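Local coordinates for protein mannitol dehydrogenase (Pseudomonas fluorescens, PDB 1LJ8) that probably oxidises mannitol at its second carbon with NAD as the cofactor, as a long-chain dehydrogenase of the mannitol dehydrogenase family, at residues P18-I32 with M50-V63. Numbering follows the deposited sequence.
Sequences PAYTLADTRQGIAHI and MNTGEGLDWSICGV
Selenomethionine Met50 lies over one face of the Tyr20 ring, its CB 3.6 Å from the ring centroid in a CH-pi contact and its SE following across the same face as a Met-aromatic contact. Pro18 CB lies over the rim of the opposite face, and Asn51 OD1 sits at the ring edge, 3.2 Å from Tyr20 CD2. Tyr20 CG stands between the backbone N and the carbonyl carbon (chi1 48°), which lays the ring back against Met50; the Tyr20 hydroxyl is hydrogen-bonded to Asp47. Asn51 OD1 also accepts a nearly straight hydrogen bond from Ala19 N (2.6 Å), the donor standing above the carbonyl plane. Ile29 CG1 meets the edge of the Trp58 indole at CE3, 3.8 Å away. A water links Thr25 OG1 to Ser59 OG, which also bonds to Ser103.

Strands 27-32 and 59-64 run parallel as neighbours in the Rossmann sheet, joined by a largely helical crossover. Parallel pairing, as in Cys61 N to Ile29 O at 2.8 Å, weakens at Val63 N to His31 O; the Ile32 side chain lies about 4 Å from the bound NAD. At the beta bulge, Ser59 O accepts from both Gly28 N (2.9 Å) and Ile29 N (3.2 Å), so hydrogen bonding continues through the register shift.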
loop_
_atom_site.group_PDB
_atom_site.type_symbol
_atom_site.label_atom_id
_atom_site.label_comp_id
_atom_site.label_asym_id
_atom_site.label_seq_id
_atom_site.Cartn_x
_atom_site.Cartn_y
_atom_site.Cartn_z
ATOM N N PRO A 18 -14.002 -17.888 -13.706
ATOM C CA PRO A 18 -13.510 -18.830 -12.696
ATOM C C PRO A 18 -13.811 -20.219 -13.259
ATOM O O PRO A 18 -14.878 -20.430 -13.884
ATOM C CB PRO A 18 -14.413 -18.551 -11.510
ATOM C CG PRO A 18 -14.648 -17.077 -11.603
ATOM C CD PRO A 18 -14.862 -16.856 -13.095
ATOM N N ALA A 19 -12.902 -21.158 -13.050
ATOM C CA ALA A 19 -13.073 -22.524 -13.561
ATOM C C ALA A 19 -13.575 -23.437 -12.458
ATOM O O ALA A 19 -13.767 -24.629 -12.674
ATOM C CB ALA A 19 -11.753 -23.062 -14.133
ATOM N N TYR A 20 -13.858 -22.884 -11.290
ATOM C CA TYR A 20 -14.357 -23.695 -10.184
ATOM C C TYR A 20 -15.790 -23.293 -9.901
ATOM O O TYR A 20 -16.242 -22.221 -10.333
ATOM C CB TYR A 20 -13.494 -23.466 -8.936
ATOM C CG TYR A 20 -13.259 -21.984 -8.634
ATOM C CD1 TYR A 20 -14.040 -21.298 -7.686
ATOM C CD2 TYR A 20 -12.266 -21.291 -9.300
ATOM C CE1 TYR A 20 -13.820 -19.924 -7.415
ATOM C CE2 TYR A 20 -12.013 -19.915 -9.041
ATOM C CZ TYR A 20 -12.813 -19.248 -8.084
ATOM O OH TYR A 20 -12.577 -17.906 -7.823
ATOM N N THR A 21 -16.530 -24.158 -9.220
ATOM C CA THR A 21 -17.907 -23.841 -8.874
ATOM C C THR A 21 -17.874 -22.876 -7.690
ATOM O O THR A 21 -17.395 -23.223 -6.591
ATOM C CB THR A 21 -18.704 -25.118 -8.480
ATOM O OG1 THR A 21 -18.824 -25.973 -9.626
ATOM C CG2 THR A 21 -20.081 -24.757 -7.983
ATOM N N LEU A 22 -18.408 -21.682 -7.892
ATOM C CA LEU A 22 -18.390 -20.679 -6.822
ATOM C C LEU A 22 -19.051 -21.147 -5.537
ATOM O O LEU A 22 -18.588 -20.866 -4.424
ATOM C CB LEU A 22 -19.056 -19.377 -7.315
ATOM C CG LEU A 22 -18.329 -18.795 -8.548
ATOM C CD1 LEU A 22 -19.187 -17.749 -9.264
ATOM C CD2 LEU A 22 -17.000 -18.214 -8.094
ATOM N N ALA A 23 -20.155 -21.862 -5.684
ATOM C CA ALA A 23 -20.875 -22.329 -4.514
ATOM C C ALA A 23 -20.151 -23.373 -3.668
ATOM O O ALA A 23 -20.557 -23.622 -2.526
ATOM C CB ALA A 23 -22.280 -22.840 -4.942
ATOM N N ASP A 24 -19.095 -23.986 -4.207
ATOM C CA ASP A 24 -18.345 -24.980 -3.453
ATOM C C ASP A 24 -17.132 -24.380 -2.731
ATOM O O ASP A 24 -16.340 -25.112 -2.175
ATOM C CB ASP A 24 -17.802 -26.094 -4.351
ATOM C CG ASP A 24 -18.902 -27.003 -4.936
ATOM O OD1 ASP A 24 -20.049 -27.040 -4.422
ATOM O OD2 ASP A 24 -18.586 -27.683 -5.927
ATOM N N THR A 25 -16.929 -23.073 -2.779
ATOM C CA THR A 25 -15.748 -22.539 -2.067
ATOM C C THR A 25 -16.133 -22.289 -0.626
ATOM O O THR A 25 -17.317 -22.129 -0.336
ATOM C CB THR A 25 -15.236 -21.250 -2.722
ATOM O OG1 THR A 25 -16.282 -20.276 -2.795
ATOM C CG2 THR A 25 -14.742 -21.534 -4.144
ATOM N N ARG A 26 -15.155 -22.324 0.285
ATOM C CA ARG A 26 -15.380 -22.081 1.715
ATOM C C ARG A 26 -14.245 -21.158 2.167
ATOM O O ARG A 26 -13.143 -21.232 1.631
ATOM C CB ARG A 26 -15.354 -23.377 2.526
ATOM C CG ARG A 26 -16.499 -24.352 2.092
ATOM C CD ARG A 26 -17.851 -23.780 2.487
ATOM N NE ARG A 26 -18.961 -24.690 2.191
ATOM C CZ ARG A 26 -19.672 -24.666 1.065
ATOM N NH1 ARG A 26 -19.398 -23.779 0.111
ATOM N NH2 ARG A 26 -20.672 -25.532 0.892
ATOM N N GLN A 27 -14.525 -20.340 3.169
ATOM C CA GLN A 27 -13.565 -19.313 3.603
ATOM C C GLN A 27 -12.438 -19.775 4.484
ATOM O O GLN A 27 -12.627 -20.608 5.375
ATOM C CB GLN A 27 -14.311 -18.191 4.327
ATOM C CG GLN A 27 -15.282 -17.430 3.405
ATOM C CD GLN A 27 -16.245 -16.574 4.170
ATOM O OE1 GLN A 27 -16.239 -16.568 5.406
ATOM N NE2 GLN A 27 -17.087 -15.856 3.458
ATOM N N GLY A 28 -11.254 -19.211 4.226
ATOM C CA GLY A 28 -10.095 -19.521 5.044
ATOM C C GLY A 28 -9.278 -18.286 5.364
ATOM O O GLY A 28 -8.376 -18.329 6.225
ATOM N N ILE A 29 -9.551 -17.193 4.650
ATOM C CA ILE A 29 -8.828 -15.941 4.884
ATOM C C ILE A 29 -9.811 -14.821 5.181
ATOM O O ILE A 29 -10.850 -14.731 4.503
ATOM C CB ILE A 29 -8.041 -15.544 3.600
ATOM C CG1 ILE A 29 -7.005 -16.637 3.275
ATOM C CG2 ILE A 29 -7.411 -14.130 3.733
ATOM C CD1 ILE A 29 -6.452 -16.504 1.807
ATOM N N ALA A 30 -9.508 -14.003 6.200
ATOM C CA ALA A 30 -10.294 -12.796 6.464
ATOM C C ALA A 30 -9.329 -11.648 6.099
ATOM O O ALA A 30 -8.230 -11.516 6.691
ATOM C CB ALA A 30 -10.715 -12.681 7.930
ATOM N N HIS A 31 -9.740 -10.827 5.130
ATOM C CA HIS A 31 -8.879 -9.727 4.703
ATOM C C HIS A 31 -9.347 -8.365 5.144
ATOM O O HIS A 31 -10.436 -7.928 4.756
ATOM C CB HIS A 31 -8.757 -9.651 3.184
ATOM C CG HIS A 31 -7.763 -8.621 2.759
ATOM N ND1 HIS A 31 -6.405 -8.831 2.876
ATOM C CD2 HIS A 31 -7.920 -7.319 2.396
ATOM C CE1 HIS A 31 -5.764 -7.703 2.596
ATOM N NE2 HIS A 31 -6.662 -6.769 2.308
ATOM N N ILE A 32 -8.519 -7.682 5.929
ATOM C CA ILE A 32 -8.901 -6.354 6.391
ATOM C C ILE A 32 -8.370 -5.277 5.439
ATOM O O ILE A 32 -7.143 -5.135 5.228
ATOM C CB ILE A 32 -8.384 -6.086 7.810
ATOM C CG1 ILE A 32 -8.879 -7.211 8.746
ATOM C CG2 ILE A 32 -8.906 -4.683 8.298
ATOM C CD1 ILE A 32 -8.368 -7.048 10.215
HETATM N N MSE A 50 -7.388 -21.625 -7.235
HETATM C CA MSE A 50 -8.708 -22.280 -7.315
HETATM C C MSE A 50 -8.979 -22.747 -8.728
HETATM O O MSE A 50 -9.578 -23.809 -8.916
HETATM C CB MSE A 50 -9.813 -21.298 -6.843
HETATM C CG MSE A 50 -9.717 -21.102 -5.355
HETATM SE SE MSE A 50 -11.144 -19.851 -4.879
HETATM C CE MSE A 50 -10.822 -19.659 -3.088
ATOM N N ASN A 51 -8.506 -21.995 -9.712
ATOM C CA ASN A 51 -8.717 -22.412 -11.106
ATOM C C ASN A 51 -7.948 -23.679 -11.464
ATOM O O ASN A 51 -8.243 -24.293 -12.502
ATOM C CB ASN A 51 -8.368 -21.312 -12.087
ATOM C CG ASN A 51 -9.472 -20.275 -12.190
ATOM O OD1 ASN A 51 -10.627 -20.555 -11.891
ATOM N ND2 ASN A 51 -9.123 -19.094 -12.627
ATOM N N THR A 52 -6.983 -24.072 -10.626
ATOM C CA THR A 52 -6.244 -25.323 -10.886
ATOM C C THR A 52 -6.962 -26.472 -10.185
ATOM O O THR A 52 -6.524 -27.629 -10.295
ATOM C CB THR A 52 -4.773 -25.347 -10.342
ATOM O OG1 THR A 52 -4.785 -25.284 -8.905
ATOM C CG2 THR A 52 -3.944 -24.191 -10.923
ATOM N N GLY A 53 -8.027 -26.147 -9.460
ATOM C CA GLY A 53 -8.818 -27.127 -8.741
ATOM C C GLY A 53 -8.372 -27.417 -7.311
ATOM O O GLY A 53 -8.778 -28.425 -6.723
ATOM N N GLU A 54 -7.541 -26.540 -6.743
ATOM C CA GLU A 54 -7.040 -26.731 -5.383
ATOM C C GLU A 54 -7.357 -25.484 -4.578
ATOM O O GLU A 54 -7.629 -24.423 -5.151
ATOM C CB GLU A 54 -5.511 -26.894 -5.392
ATOM C CG GLU A 54 -5.037 -28.185 -6.013
ATOM C CD GLU A 54 -3.529 -28.277 -6.006
ATOM O OE1 GLU A 54 -2.903 -27.925 -4.981
ATOM O OE2 GLU A 54 -2.972 -28.694 -7.031
ATOM N N GLY A 55 -7.279 -25.629 -3.259
ATOM C CA GLY A 55 -7.502 -24.522 -2.347
ATOM C C GLY A 55 -8.857 -23.854 -2.371
ATOM O O GLY A 55 -8.951 -22.650 -2.115
ATOM N N LEU A 56 -9.907 -24.615 -2.661
ATOM C CA LEU A 56 -11.254 -24.053 -2.700
ATOM C C LEU A 56 -11.740 -23.719 -1.293
ATOM O O LEU A 56 -12.790 -23.066 -1.125
ATOM C CB LEU A 56 -12.235 -25.023 -3.347
ATOM C CG LEU A 56 -11.891 -25.477 -4.766
ATOM C CD1 LEU A 56 -12.990 -26.393 -5.309
ATOM C CD2 LEU A 56 -11.782 -24.305 -5.656
ATOM N N ASP A 57 -10.970 -24.150 -0.293
ATOM C CA ASP A 57 -11.303 -23.877 1.090
ATOM C C ASP A 57 -10.559 -22.647 1.616
ATOM O O ASP A 57 -10.517 -22.386 2.842
ATOM C CB ASP A 57 -11.009 -25.101 1.962
ATOM C CG ASP A 57 -9.559 -25.503 1.951
ATOM O OD1 ASP A 57 -8.932 -25.551 0.857
ATOM O OD2 ASP A 57 -9.056 -25.805 3.054
ATOM N N TRP A 58 -10.015 -21.871 0.679
ATOM C CA TRP A 58 -9.277 -20.650 1.043
ATOM C C TRP A 58 -9.925 -19.377 0.480
ATOM O O TRP A 58 -9.251 -18.406 0.115
ATOM C CB TRP A 58 -7.818 -20.757 0.582
ATOM C CG TRP A 58 -7.044 -21.730 1.465
ATOM C CD1 TRP A 58 -6.656 -23.016 1.148
ATOM C CD2 TRP A 58 -6.531 -21.469 2.764
ATOM N NE1 TRP A 58 -5.918 -23.560 2.195
ATOM C CE2 TRP A 58 -5.823 -22.626 3.189
ATOM C CE3 TRP A 58 -6.589 -20.361 3.621
ATOM C CZ2 TRP A 58 -5.165 -22.706 4.450
ATOM C CZ3 TRP A 58 -5.936 -20.437 4.880
ATOM C CH2 TRP A 58 -5.228 -21.614 5.277
ATOM N N SER A 59 -11.254 -19.403 0.406
ATOM C CA SER A 59 -11.983 -18.215 -0.034
ATOM C C SER A 59 -11.734 -17.079 0.947
ATOM O O SER A 59 -11.427 -17.292 2.115
ATOM C CB SER A 59 -13.497 -18.496 -0.063
ATOM O OG SER A 59 -14.205 -17.380 -0.624
ATOM N N ILE A 60 -11.891 -15.852 0.461
ATOM C CA ILE A 60 -11.659 -14.670 1.276
ATOM C C ILE A 60 -12.948 -13.998 1.753
ATOM O O ILE A 60 -13.896 -13.802 0.975
ATOM C CB ILE A 60 -10.880 -13.636 0.436
ATOM C CG1 ILE A 60 -9.494 -14.202 0.094
ATOM C CG2 ILE A 60 -10.753 -12.265 1.182
ATOM C CD1 ILE A 60 -8.920 -13.537 -1.251
ATOM N N CYS A 61 -12.990 -13.672 3.044
ATOM C CA CYS A 61 -14.100 -12.885 3.595
ATOM C C CYS A 61 -13.491 -11.489 3.798
ATOM O O CYS A 61 -12.565 -11.298 4.625
ATOM C CB CYS A 61 -14.580 -13.437 4.962
ATOM S SG CYS A 61 -16.022 -12.441 5.548
ATOM N N GLY A 62 -13.951 -10.508 3.018
ATOM C CA GLY A 62 -13.443 -9.145 3.203
ATOM C C GLY A 62 -13.906 -8.581 4.550
ATOM O O GLY A 62 -14.914 -9.067 5.109
ATOM N N VAL A 63 -13.191 -7.571 5.053
ATOM C CA VAL A 63 -13.509 -6.933 6.333
ATOM C C VAL A 63 -13.266 -5.436 6.148
ATOM O O VAL A 63 -12.160 -5.021 5.753
ATOM C CB VAL A 63 -12.578 -7.445 7.451
ATOM C CG1 VAL A 63 -12.770 -6.586 8.743
ATOM C CG2 VAL A 63 -12.873 -8.899 7.759
HETATM O O HOH W 1 -14.662 -17.876 -3.217
#